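Local coordinates for protein meta cleavage compound hydrolase (Janthinobacterium, PDB 1J1I) that hydrolyses a carbon-carbon bond in the ring-cleavage product of carbazole degradation, releasing anthranilate, as a serine hydrolase of the alpha/beta-hydrolase fold, at residues Arg19-Gly24 with Thr28-Ala33; Thr225-Gly230 with Lys243-Ile248; Val164-Ala169 with Gly260-Ile265; Asp89-His94 with Gln203-Gln208. One frame throughout, in Å; residues are numbered along the deposited sequence.

Contact 1: Arg19-Gly24 with Thr28-Ala33; sequences RFVNAG and TRYLEA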
# COMPACT_ATOMS: atom_id res chain seq x y z
N ARG A 19 -26.60 -11.56 -12.95
CA ARG A 19 -26.58 -12.70 -13.86
C ARG A 19 -26.49 -14.01 -13.08
O ARG A 19 -26.14 -14.02 -11.89
CB ARG A 19 -25.37 -12.60 -14.78
CG ARG A 19 -25.65 -12.37 -16.26
CD ARG A 19 -26.10 -10.96 -16.56
NE ARG A 19 -25.80 -10.62 -17.95
CZ ARG A 19 -26.28 -9.56 -18.59
NH1 ARG A 19 -27.11 -8.72 -17.97
NH2 ARG A 19 -25.94 -9.32 -19.85
N PHE A 20 -26.79 -15.12 -13.75
CA PHE A 20 -26.72 -16.43 -13.13
C PHE A 20 -26.03 -17.40 -14.09
O PHE A 20 -26.17 -17.28 -15.30
CB PHE A 20 -28.11 -16.96 -12.78
CG PHE A 20 -28.81 -16.17 -11.70
CD1 PHE A 20 -29.43 -14.96 -12.00
CD2 PHE A 20 -28.85 -16.63 -10.40
CE1 PHE A 20 -30.08 -14.22 -11.01
CE2 PHE A 20 -29.49 -15.91 -9.39
CZ PHE A 20 -30.11 -14.70 -9.70
N VAL A 21 -25.29 -18.35 -13.54
CA VAL A 21 -24.58 -19.33 -14.36
C VAL A 21 -24.49 -20.66 -13.61
O VAL A 21 -24.44 -20.68 -12.39
CB VAL A 21 -23.15 -18.83 -14.70
CG1 VAL A 21 -22.31 -18.72 -13.43
CG2 VAL A 21 -22.49 -19.77 -15.70
N ASN A 22 -24.46 -21.76 -14.35
CA ASN A 22 -24.34 -23.07 -13.73
C ASN A 22 -22.85 -23.36 -13.50
O ASN A 22 -22.11 -23.62 -14.45
CB ASN A 22 -24.95 -24.14 -14.64
CG ASN A 22 -25.04 -25.49 -13.96
OD1 ASN A 22 -24.16 -25.88 -13.20
ND2 ASN A 22 -26.12 -26.22 -14.24
N ALA A 23 -22.41 -23.30 -12.25
CA ALA A 23 -21.01 -23.56 -11.94
C ALA A 23 -20.81 -25.01 -11.50
O ALA A 23 -20.88 -25.32 -10.31
CB ALA A 23 -20.50 -22.59 -10.86
N GLY A 24 -20.59 -25.88 -12.48
CA GLY A 24 -20.38 -27.29 -12.20
C GLY A 24 -21.50 -27.95 -11.41
O GLY A 24 -21.24 -28.86 -10.62
N THR A 28 -25.09 -20.21 -9.77
CA THR A 28 -24.39 -19.14 -9.08
C THR A 28 -24.81 -17.76 -9.55
O THR A 28 -24.97 -17.52 -10.75
CB THR A 28 -22.87 -19.30 -9.27
OG1 THR A 28 -22.49 -20.63 -8.92
CG2 THR A 28 -22.10 -18.31 -8.40
N ARG A 29 -25.00 -16.85 -8.60
CA ARG A 29 -25.39 -15.48 -8.91
C ARG A 29 -24.20 -14.55 -8.84
O ARG A 29 -23.38 -14.63 -7.92
CB ARG A 29 -26.45 -15.00 -7.90
CG ARG A 29 -26.85 -13.54 -8.06
CD ARG A 29 -26.44 -12.73 -6.84
NE ARG A 29 -27.09 -11.43 -6.81
CZ ARG A 29 -27.12 -10.63 -5.74
NH1 ARG A 29 -26.53 -11.01 -4.61
NH2 ARG A 29 -27.75 -9.47 -5.80
N TYR A 30 -24.09 -13.66 -9.83
CA TYR A 30 -23.01 -12.70 -9.84
C TYR A 30 -23.47 -11.35 -10.36
O TYR A 30 -24.53 -11.25 -10.99
CB TYR A 30 -21.81 -13.19 -10.66
CG TYR A 30 -22.06 -13.45 -12.14
CD1 TYR A 30 -22.68 -14.62 -12.58
CD2 TYR A 30 -21.60 -12.54 -13.11
CE1 TYR A 30 -22.83 -14.89 -13.94
CE2 TYR A 30 -21.76 -12.81 -14.47
CZ TYR A 30 -22.37 -13.99 -14.88
OH TYR A 30 -22.50 -14.26 -16.23
N LEU A 31 -22.69 -10.32 -10.07
CA LEU A 31 -22.96 -8.97 -10.52
C LEU A 31 -21.87 -8.66 -11.54
O LEU A 31 -20.70 -9.00 -11.33
CB LEU A 31 -22.87 -7.99 -9.35
CG LEU A 31 -24.08 -7.73 -8.45
CD1 LEU A 31 -24.94 -8.96 -8.30
CD2 LEU A 31 -23.58 -7.24 -7.10
N GLU A 32 -22.23 -8.03 -12.65
CA GLU A 32 -21.24 -7.71 -13.67
C GLU A 32 -21.33 -6.28 -14.17
O GLU A 32 -22.42 -5.72 -14.31
CB GLU A 32 -21.37 -8.69 -14.84
CG GLU A 32 -20.54 -8.29 -16.05
CD GLU A 32 -20.52 -9.37 -17.11
OE1 GLU A 32 -21.49 -10.15 -17.19
OE2 GLU A 32 -19.53 -9.42 -17.88
N ALA A 33 -20.16 -5.71 -14.45
CA ALA A 33 -20.04 -4.34 -14.95
C ALA A 33 -18.64 -4.14 -15.52
O ALA A 33 -17.67 -4.71 -15.03
CB ALA A 33 -20.27 -3.35 -13.82
O HOH W 1 -24.51 -15.94 -17.07
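Thr28 N donates to Val21 O at 2.7 Å, and the return bond from Val21 N to Thr28 O closes the hydrogen-bonded pair at the turn end of a beta hairpin, the two strands at one edge of the alpha/beta-hydrolase sheet. Two residues along, Arg19 and Tyr30 form a second such pair: Arg19 N bonds to Tyr30 O and Tyr30 N to Arg19 O, both at 2.9 Å. Between them Phe20 faces Arg29 in a non-hydrogen-bonded pair, where the CA of Phe20 lies 3.1 Å from Thr28 O, a CA-H...O contact.

On the face carrying Arg19, Val21 and Tyr30, Tyr30 CG stands between the backbone N and the carbonyl carbon (chi1 62°), which turns a ring face to Arg19 CB: this carbon sits over the ring, 3.6 Å from its centroid, a CH-pi contact. Val21 CG1 approaches the same ring at CE1, and Phe98 of helix 88-101 meets it edge-to-face. Replacing Tyr30 with an alanine would probably leave Arg19 CB without its aromatic support and open a gap beside Val21 and Phe98. On the other face Arg29 CG lies over the Phe20 ring, while its guanidinium runs on to salt bridges with Glu18, Asp72 and Glu50. A water is bonded at 2.8 Å to both Phe20 O and Tyr30 OH.

Contact 2: Thr225-Gly230 with Lys243-Ile248; sequences TLVVQG and KFLDLI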
# COMPACT_ATOMS: atom_id res chain seq x y z
N THR A 225 0.41 -10.88 -5.10
CA THR A 225 -0.64 -10.70 -4.13
C THR A 225 -0.58 -9.35 -3.43
O THR A 225 0.49 -8.81 -3.19
CB THR A 225 -0.55 -11.81 -3.05
OG1 THR A 225 -0.71 -13.09 -3.69
CG2 THR A 225 -1.63 -11.63 -1.99
N LEU A 226 -1.76 -8.82 -3.11
CA LEU A 226 -1.87 -7.55 -2.40
C LEU A 226 -2.60 -7.87 -1.09
O LEU A 226 -3.75 -8.31 -1.12
CB LEU A 226 -2.68 -6.54 -3.21
CG LEU A 226 -2.42 -5.03 -3.05
CD1 LEU A 226 -3.75 -4.29 -3.08
CD2 LEU A 226 -1.67 -4.74 -1.78
N VAL A 227 -1.92 -7.68 0.03
CA VAL A 227 -2.53 -7.93 1.34
C VAL A 227 -3.02 -6.58 1.85
O VAL A 227 -2.22 -5.70 2.18
CB VAL A 227 -1.50 -8.52 2.34
CG1 VAL A 227 -2.17 -8.79 3.68
CG2 VAL A 227 -0.91 -9.82 1.78
N VAL A 228 -4.34 -6.41 1.88
CA VAL A 228 -4.95 -5.16 2.35
C VAL A 228 -5.41 -5.38 3.78
O VAL A 228 -6.05 -6.39 4.08
CB VAL A 228 -6.16 -4.75 1.48
CG1 VAL A 228 -6.78 -3.46 2.00
CG2 VAL A 228 -5.72 -4.58 0.03
N GLN A 229 -5.12 -4.43 4.66
CA GLN A 229 -5.47 -4.60 6.06
C GLN A 229 -5.79 -3.32 6.82
O GLN A 229 -5.07 -2.32 6.72
CB GLN A 229 -4.31 -5.31 6.77
CG GLN A 229 -4.53 -5.59 8.24
CD GLN A 229 -5.65 -6.58 8.47
OE1 GLN A 229 -5.75 -7.61 7.80
NE2 GLN A 229 -6.51 -6.28 9.44
N GLY A 230 -6.88 -3.37 7.58
CA GLY A 230 -7.30 -2.24 8.39
C GLY A 230 -6.51 -2.31 9.68
O GLY A 230 -6.39 -3.37 10.29
N LYS A 243 2.29 -11.20 8.87
CA LYS A 243 2.62 -12.62 8.71
C LYS A 243 2.37 -13.05 7.26
O LYS A 243 3.16 -13.81 6.70
CB LYS A 243 1.81 -13.48 9.68
CG LYS A 243 2.30 -14.92 9.75
CD LYS A 243 1.58 -15.70 10.84
CE LYS A 243 2.19 -17.09 11.02
NZ LYS A 243 1.52 -17.86 12.11
N PHE A 244 1.28 -12.58 6.66
CA PHE A 244 0.98 -12.92 5.27
C PHE A 244 2.13 -12.41 4.39
O PHE A 244 2.57 -13.09 3.46
CB PHE A 244 -0.31 -12.25 4.78
CG PHE A 244 -1.56 -13.03 5.07
CD1 PHE A 244 -2.58 -12.47 5.83
CD2 PHE A 244 -1.74 -14.32 4.56
CE1 PHE A 244 -3.76 -13.18 6.08
CE2 PHE A 244 -2.92 -15.03 4.80
CZ PHE A 244 -3.93 -14.46 5.56
N LEU A 245 2.61 -11.21 4.70
CA LEU A 245 3.69 -10.60 3.94
C LEU A 245 4.99 -11.39 4.04
O LEU A 245 5.79 -11.40 3.11
CB LEU A 245 3.90 -9.14 4.40
CG LEU A 245 2.76 -8.19 4.00
CD1 LEU A 245 2.99 -6.81 4.62
CD2 LEU A 245 2.69 -8.07 2.49
N ASP A 246 5.18 -12.06 5.17
CA ASP A 246 6.37 -12.87 5.39
C ASP A 246 6.25 -14.21 4.64
O ASP A 246 7.22 -14.71 4.07
CB ASP A 246 6.53 -13.13 6.89
CG ASP A 246 7.77 -13.92 7.21
OD1 ASP A 246 8.89 -13.42 6.94
OD2 ASP A 246 7.64 -15.05 7.73
N LEU A 247 5.04 -14.76 4.62
CA LEU A 247 4.79 -16.05 3.98
C LEU A 247 4.65 -16.04 2.46
O LEU A 247 5.15 -16.94 1.79
CB LEU A 247 3.53 -16.67 4.59
CG LEU A 247 3.61 -16.97 6.08
CD1 LEU A 247 2.22 -17.31 6.60
CD2 LEU A 247 4.60 -18.10 6.34
N ILE A 248 3.95 -15.05 1.92
CA ILE A 248 3.74 -14.97 0.48
C ILE A 248 4.89 -14.19 -0.18
O ILE A 248 5.04 -12.98 -0.01
CB ILE A 248 2.38 -14.31 0.19
CG1 ILE A 248 1.28 -15.10 0.92
CG2 ILE A 248 2.09 -14.30 -1.32
CD1 ILE A 248 -0.11 -14.50 0.81
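Val227 overlaps the root of Phe244 with both methyls, CG2 at 3.9 Å and CG1 at 4.1 Å from the phenylalanine CB. The contact belongs to a beta-alpha-beta crossover of the alpha/beta-hydrolase fold: strand 225-230 is followed, after a loop, by helix 238-247, which packs back on the sheet before the chain enters the neighbouring parallel strand 251-256. No hydrogen bond joins residues 225-230 to 243-248, and all five touching residues are buried, so the interface is held by van der Waals packing.

Val227 is the central side chain. Its CG1 stands anti to the backbone N (chi1 -179°), which spreads the two methyls toward the helix; CG2 also reaches Leu245 CD2 at 4.1 Å. Val227 and Phe244 cross at about a right angle, whereas Leu245 comes in at a slant: although its CB does not point at the strand, its CD2 reaches the valine. The Phe244 side chain also packs on Ile218 of helix 215-218. Leu245 lies at the dimer interface as well: it packs on Tyr242 of the second subunit, and its carbonyl oxygen accepts a hydrogen bond from Lys231 of that subunit.

Farther along, the helix ends and Ile248 is the first residue to leave helical geometry. The Thr225 hydroxyl is hydrogen-bonded to Val223 O, and the same OG1 lies 3.9 Å from Ile248 CG2.

Contact 3: Val164-Ala169 with Gly260-Ile265; sequences VHLVKA and GHWAMI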
# COMPACT_ATOMS: atom_id res chain seq x y z
N VAL A 164 -27.06 -4.17 13.38
CA VAL A 164 -26.49 -2.84 13.55
C VAL A 164 -25.26 -2.93 14.44
O VAL A 164 -24.22 -2.36 14.14
CB VAL A 164 -27.50 -1.86 14.19
CG1 VAL A 164 -26.80 -0.56 14.54
CG2 VAL A 164 -28.65 -1.59 13.23
N HIS A 165 -25.40 -3.66 15.55
CA HIS A 165 -24.29 -3.83 16.48
C HIS A 165 -23.12 -4.53 15.81
O HIS A 165 -21.96 -4.18 16.05
CB HIS A 165 -24.73 -4.63 17.71
CG HIS A 165 -25.56 -3.85 18.68
ND1 HIS A 165 -25.13 -2.68 19.26
CD2 HIS A 165 -26.80 -4.08 19.18
CE1 HIS A 165 -26.06 -2.22 20.08
NE2 HIS A 165 -27.08 -3.05 20.05
N LEU A 166 -23.41 -5.52 14.98
CA LEU A 166 -22.36 -6.26 14.28
C LEU A 166 -21.57 -5.35 13.34
O LEU A 166 -20.34 -5.35 13.37
CB LEU A 166 -22.97 -7.44 13.50
CG LEU A 166 -22.06 -8.37 12.69
CD1 LEU A 166 -21.59 -7.69 11.42
CD2 LEU A 166 -20.88 -8.81 13.55
N VAL A 167 -22.27 -4.58 12.52
CA VAL A 167 -21.60 -3.69 11.58
C VAL A 167 -20.74 -2.66 12.31
O VAL A 167 -19.61 -2.41 11.91
CB VAL A 167 -22.62 -2.97 10.67
CG1 VAL A 167 -21.90 -1.98 9.76
CG2 VAL A 167 -23.37 -4.00 9.83
N LYS A 168 -21.28 -2.06 13.36
CA LYS A 168 -20.53 -1.07 14.13
C LYS A 168 -19.29 -1.72 14.74
O LYS A 168 -18.22 -1.12 14.77
CB LYS A 168 -21.39 -0.48 15.25
CG LYS A 168 -22.51 0.43 14.78
CD LYS A 168 -23.19 1.10 15.97
CE LYS A 168 -24.29 2.05 15.52
NZ LYS A 168 -24.96 2.71 16.68
N ALA A 169 -19.45 -2.94 15.23
CA ALA A 169 -18.35 -3.67 15.86
C ALA A 169 -17.20 -4.00 14.91
O ALA A 169 -16.03 -3.93 15.29
CB ALA A 169 -18.87 -4.94 16.50
N GLY A 260 -11.56 -0.78 9.90
CA GLY A 260 -11.85 -2.03 10.57
C GLY A 260 -11.65 -3.24 9.67
O GLY A 260 -10.70 -3.29 8.88
N HIS A 261 -12.57 -4.20 9.78
CA HIS A 261 -12.52 -5.45 9.03
C HIS A 261 -13.05 -5.39 7.59
O HIS A 261 -12.81 -6.31 6.82
CB HIS A 261 -13.29 -6.51 9.83
CG HIS A 261 -13.08 -7.92 9.36
ND1 HIS A 261 -11.83 -8.48 9.23
CD2 HIS A 261 -13.96 -8.90 9.04
CE1 HIS A 261 -11.95 -9.74 8.84
NE2 HIS A 261 -13.23 -10.02 8.72
N TRP A 262 -13.74 -4.31 7.24
CA TRP A 262 -14.31 -4.16 5.89
C TRP A 262 -13.81 -2.93 5.12
O TRP A 262 -14.58 -2.00 4.87
CB TRP A 262 -15.84 -4.10 5.95
CG TRP A 262 -16.51 -5.30 6.55
CD1 TRP A 262 -16.01 -6.58 6.61
CD2 TRP A 262 -17.82 -5.36 7.11
NE1 TRP A 262 -16.94 -7.42 7.18
CE2 TRP A 262 -18.06 -6.70 7.50
CE3 TRP A 262 -18.83 -4.41 7.33
CZ2 TRP A 262 -19.26 -7.11 8.09
CZ3 TRP A 262 -20.03 -4.82 7.92
CH2 TRP A 262 -20.23 -6.16 8.29
N ALA A 263 -12.54 -2.92 4.74
CA ALA A 263 -11.98 -1.79 4.01
C ALA A 263 -12.80 -1.36 2.79
O ALA A 263 -13.01 -0.17 2.56
CB ALA A 263 -10.54 -2.10 3.59
N MET A 264 -13.28 -2.33 2.01
CA MET A 264 -14.05 -2.01 0.80
C MET A 264 -15.37 -1.30 1.09
O MET A 264 -15.92 -0.63 0.20
CB MET A 264 -14.35 -3.28 -0.00
CG MET A 264 -15.44 -4.16 0.59
SD MET A 264 -15.02 -4.85 2.19
CE MET A 264 -16.49 -5.78 2.53
N ILE A 265 -15.89 -1.45 2.30
CA ILE A 265 -17.14 -0.80 2.68
C ILE A 265 -16.87 0.51 3.43
O ILE A 265 -17.52 1.52 3.17
CB ILE A 265 -18.01 -1.72 3.60
CG1 ILE A 265 -18.46 -2.96 2.82
CG2 ILE A 265 -19.22 -0.96 4.11
CD1 ILE A 265 -19.22 -3.98 3.66
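Trp262 presents the far rim of its indole to helix 160-170, and both aliphatic residues that meet it, Leu166 and Val167, cross it at about a right angle. Both valine methyls reach the ring atom CZ3, each at 3.9 Å. Of these methyls, CG2 lies at the indole edge, in the ring plane, while CG1 approaches obliquely. Leu166 comes from the preceding helical position: its CD1 touches CH2 at 3.7 Å and, more distantly, CZ2. The six-membered ring is thus met at three consecutive atoms, CZ2, CH2 and CZ3, and the contact is purely apolar.

Backbone geometry explains the long reach. Even the closest CA atoms, those of Val167 and Trp262, are 9.3 Å apart, and the indole spans the interval with its CG anti to the carbonyl carbon (chi1 -60°). Trp262 itself occupies the N-cap position of helix 263-266, and its backbone N is hydrogen-bonded to Glu266 OE2. Exchanging Trp262 for an alanine would probably leave Leu166 and Val167 facing a gap and remove the apolar link between the helix and the active-site loop. Val167 also packs on Met181 and Ile182 of helix 179-190, while Trp262 touches Arg185 there.

The Trp262 side chain lies about 5 Å from that of Ser114. His261, next to Trp262 in the chain, is hydrogen-bonded through ND1 to Asp233 OD2, the His-Asp pairing typical of the alpha/beta-hydrolase catalytic triad, here probably Ser114-His261-Asp233 as in a near-identical protein.

Contact 4: Asp89-His94 with Gln203-Gln208; sequences DRRIRH and QWIREQ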
# COMPACT_ATOMS: atom_id res chain seq x y z
N ASP A 89 -13.17 -26.60 1.56
CA ASP A 89 -12.81 -27.30 0.33
C ASP A 89 -13.92 -27.13 -0.71
O ASP A 89 -13.65 -26.93 -1.90
CB ASP A 89 -12.61 -28.78 0.64
CG ASP A 89 -11.70 -29.01 1.83
OD1 ASP A 89 -11.97 -28.47 2.93
OD2 ASP A 89 -10.70 -29.74 1.65
N ARG A 90 -15.17 -27.19 -0.26
CA ARG A 90 -16.32 -27.05 -1.14
C ARG A 90 -16.43 -25.64 -1.73
O ARG A 90 -16.80 -25.47 -2.89
CB ARG A 90 -17.60 -27.42 -0.39
CG ARG A 90 -18.72 -27.94 -1.26
CD ARG A 90 -18.25 -29.08 -2.15
NE ARG A 90 -19.36 -29.76 -2.81
CZ ARG A 90 -20.20 -30.58 -2.19
NH1 ARG A 90 -20.06 -30.83 -0.90
NH2 ARG A 90 -21.19 -31.15 -2.87
N ARG A 91 -16.12 -24.62 -0.93
CA ARG A 91 -16.17 -23.25 -1.43
C ARG A 91 -15.06 -23.02 -2.45
O ARG A 91 -15.26 -22.32 -3.45
CB ARG A 91 -16.03 -22.23 -0.28
CG ARG A 91 -17.32 -21.97 0.50
CD ARG A 91 -17.10 -20.90 1.58
NE ARG A 91 -16.24 -21.40 2.65
CZ ARG A 91 -16.67 -22.17 3.65
NH1 ARG A 91 -17.95 -22.52 3.72
NH2 ARG A 91 -15.82 -22.60 4.58
N ILE A 92 -13.90 -23.61 -2.21
CA ILE A 92 -12.78 -23.47 -3.15
C ILE A 92 -13.16 -24.10 -4.48
O ILE A 92 -12.98 -23.50 -5.54
CB ILE A 92 -11.51 -24.16 -2.60
CG1 ILE A 92 -10.99 -23.37 -1.38
CG2 ILE A 92 -10.44 -24.23 -3.69
CD1 ILE A 92 -9.86 -24.06 -0.64
N ARG A 93 -13.71 -25.32 -4.43
CA ARG A 93 -14.12 -26.02 -5.64
C ARG A 93 -15.17 -25.21 -6.38
O ARG A 93 -15.15 -25.11 -7.61
CB ARG A 93 -14.70 -27.40 -5.30
CG ARG A 93 -15.10 -28.21 -6.53
CD ARG A 93 -16.07 -29.32 -6.17
NE ARG A 93 -15.56 -30.17 -5.10
CZ ARG A 93 -16.26 -31.14 -4.52
NH1 ARG A 93 -15.72 -31.86 -3.55
NH2 ARG A 93 -17.51 -31.38 -4.90
N HIS A 94 -16.10 -24.62 -5.62
CA HIS A 94 -17.15 -23.83 -6.24
C HIS A 94 -16.57 -22.66 -7.02
O HIS A 94 -16.96 -22.42 -8.16
CB HIS A 94 -18.13 -23.29 -5.18
CG HIS A 94 -19.11 -22.30 -5.73
ND1 HIS A 94 -19.12 -20.98 -5.36
CD2 HIS A 94 -20.09 -22.44 -6.66
CE1 HIS A 94 -20.06 -20.34 -6.02
NE2 HIS A 94 -20.67 -21.20 -6.82
N GLN A 203 -21.13 -24.01 11.34
CA GLN A 203 -20.98 -25.24 12.10
C GLN A 203 -19.68 -25.94 11.74
O GLN A 203 -18.92 -26.34 12.62
CB GLN A 203 -22.16 -26.18 11.82
CG GLN A 203 -22.15 -27.44 12.67
CD GLN A 203 -23.26 -28.40 12.29
OE1 GLN A 203 -24.38 -27.98 11.99
NE2 GLN A 203 -22.97 -29.70 12.31
N TRP A 204 -19.42 -26.09 10.44
CA TRP A 204 -18.19 -26.74 9.99
C TRP A 204 -16.97 -25.97 10.48
O TRP A 204 -16.02 -26.56 10.98
CB TRP A 204 -18.15 -26.82 8.47
CG TRP A 204 -16.93 -27.53 7.98
CD1 TRP A 204 -16.74 -28.88 7.88
CD2 TRP A 204 -15.68 -26.93 7.60
NE1 TRP A 204 -15.47 -29.16 7.46
CE2 TRP A 204 -14.79 -27.97 7.28
CE3 TRP A 204 -15.23 -25.60 7.49
CZ2 TRP A 204 -13.47 -27.74 6.86
CZ3 TRP A 204 -13.92 -25.36 7.08
CH2 TRP A 204 -13.06 -26.43 6.77
N ILE A 205 -16.99 -24.66 10.33
CA ILE A 205 -15.87 -23.83 10.77
C ILE A 205 -15.66 -24.03 12.27
O ILE A 205 -14.54 -24.23 12.73
CB ILE A 205 -16.17 -22.34 10.47
CG1 ILE A 205 -16.15 -22.10 8.96
CG2 ILE A 205 -15.15 -21.45 11.17
CD1 ILE A 205 -16.56 -20.71 8.55
N ARG A 206 -16.75 -23.99 13.01
CA ARG A 206 -16.74 -24.16 14.46
C ARG A 206 -16.10 -25.49 14.86
O ARG A 206 -15.31 -25.55 15.80
CB ARG A 206 -18.18 -24.10 14.97
CG ARG A 206 -18.42 -23.28 16.22
CD ARG A 206 -17.78 -23.89 17.45
NE ARG A 206 -18.50 -23.50 18.67
CZ ARG A 206 -19.67 -24.02 19.04
NH1 ARG A 206 -20.26 -24.94 18.30
NH2 ARG A 206 -20.24 -23.61 20.17
N GLU A 207 -16.45 -26.54 14.12
CA GLU A 207 -15.94 -27.88 14.39
C GLU A 207 -14.47 -28.06 14.02
O GLU A 207 -13.85 -29.06 14.40
CB GLU A 207 -16.81 -28.91 13.66
CG GLU A 207 -18.24 -28.95 14.22
CD GLU A 207 -19.19 -29.81 13.40
OE1 GLU A 207 -20.37 -29.93 13.82
OE2 GLU A 207 -18.79 -30.36 12.35
N GLN A 208 -13.90 -27.10 13.30
CA GLN A 208 -12.49 -27.17 12.93
C GLN A 208 -11.66 -26.27 13.85
O GLN A 208 -10.43 -26.35 13.87
CB GLN A 208 -12.28 -26.71 11.48
CG GLN A 208 -13.22 -27.33 10.46
CD GLN A 208 -13.25 -28.84 10.53
OE1 GLN A 208 -12.21 -29.49 10.45
NE2 GLN A 208 -14.45 -29.40 10.67
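Arg91 NH2 lies 4.2 Å from Trp204 CZ3, a van der Waals approach, where helix 88-101 of the alpha/beta-hydrolase fold meets helix 192-208. The axes of the short helical segments stay 13.3 Å apart and run at 129° to one another, so the helices meet through side-chain ends; this is not close helix packing.

The more enclosed part lies around Arg91, which is buried. CZ3 of the indole stands at the edge of its guanidinium, near the plane, with the two planes 64° apart, and Ile205 CG1 comes in obliquely at 4.4 Å from NH2. A bend at chi3 (-69°) turns the guanidinium, whose NE is hydrogen-bonded to Gln88 OE1. Arg91 and Ile205 both also pack on Met115 of helix 114-126, which backs this side.

The solvent side belongs to Asp89, an exposed residue whose OD1 approaches Trp204 CZ2 to 4.3 Å, a similar distance, but makes no hydrogen bond across the contact. The contrast thus rests on burial. Within its own helix, Gln208 CG covers one indole face of Trp204, 3.5 Å above the ring plane, Gln208 being held by its NE2 bond to Trp204 O at 3.3 Å.

In the fold
Contacts 2 and 3 are buried, contacts 1 and 4 only partly so, and the chemistry differs accordingly. Contact 1 is a backbone-bonded hairpin at one margin of the sheet; contact 2, its centre about 29 Å from that of contact 1 across the chain's centre, joins the same sheet to a helix by apolar packing alone. Contacts 3 and 4 unite segments 91 and 109 residues apart in sequence through single tryptophans, one met by aliphatic groups beside the active site, the other by a buried arginine and an exposed aspartate. Contacts 1 and 4 touch directly, through a probable hydrogen bond of 2.8 Å between Thr28 OG1 and His94 NE2, tying the hairpin to helix 88-101.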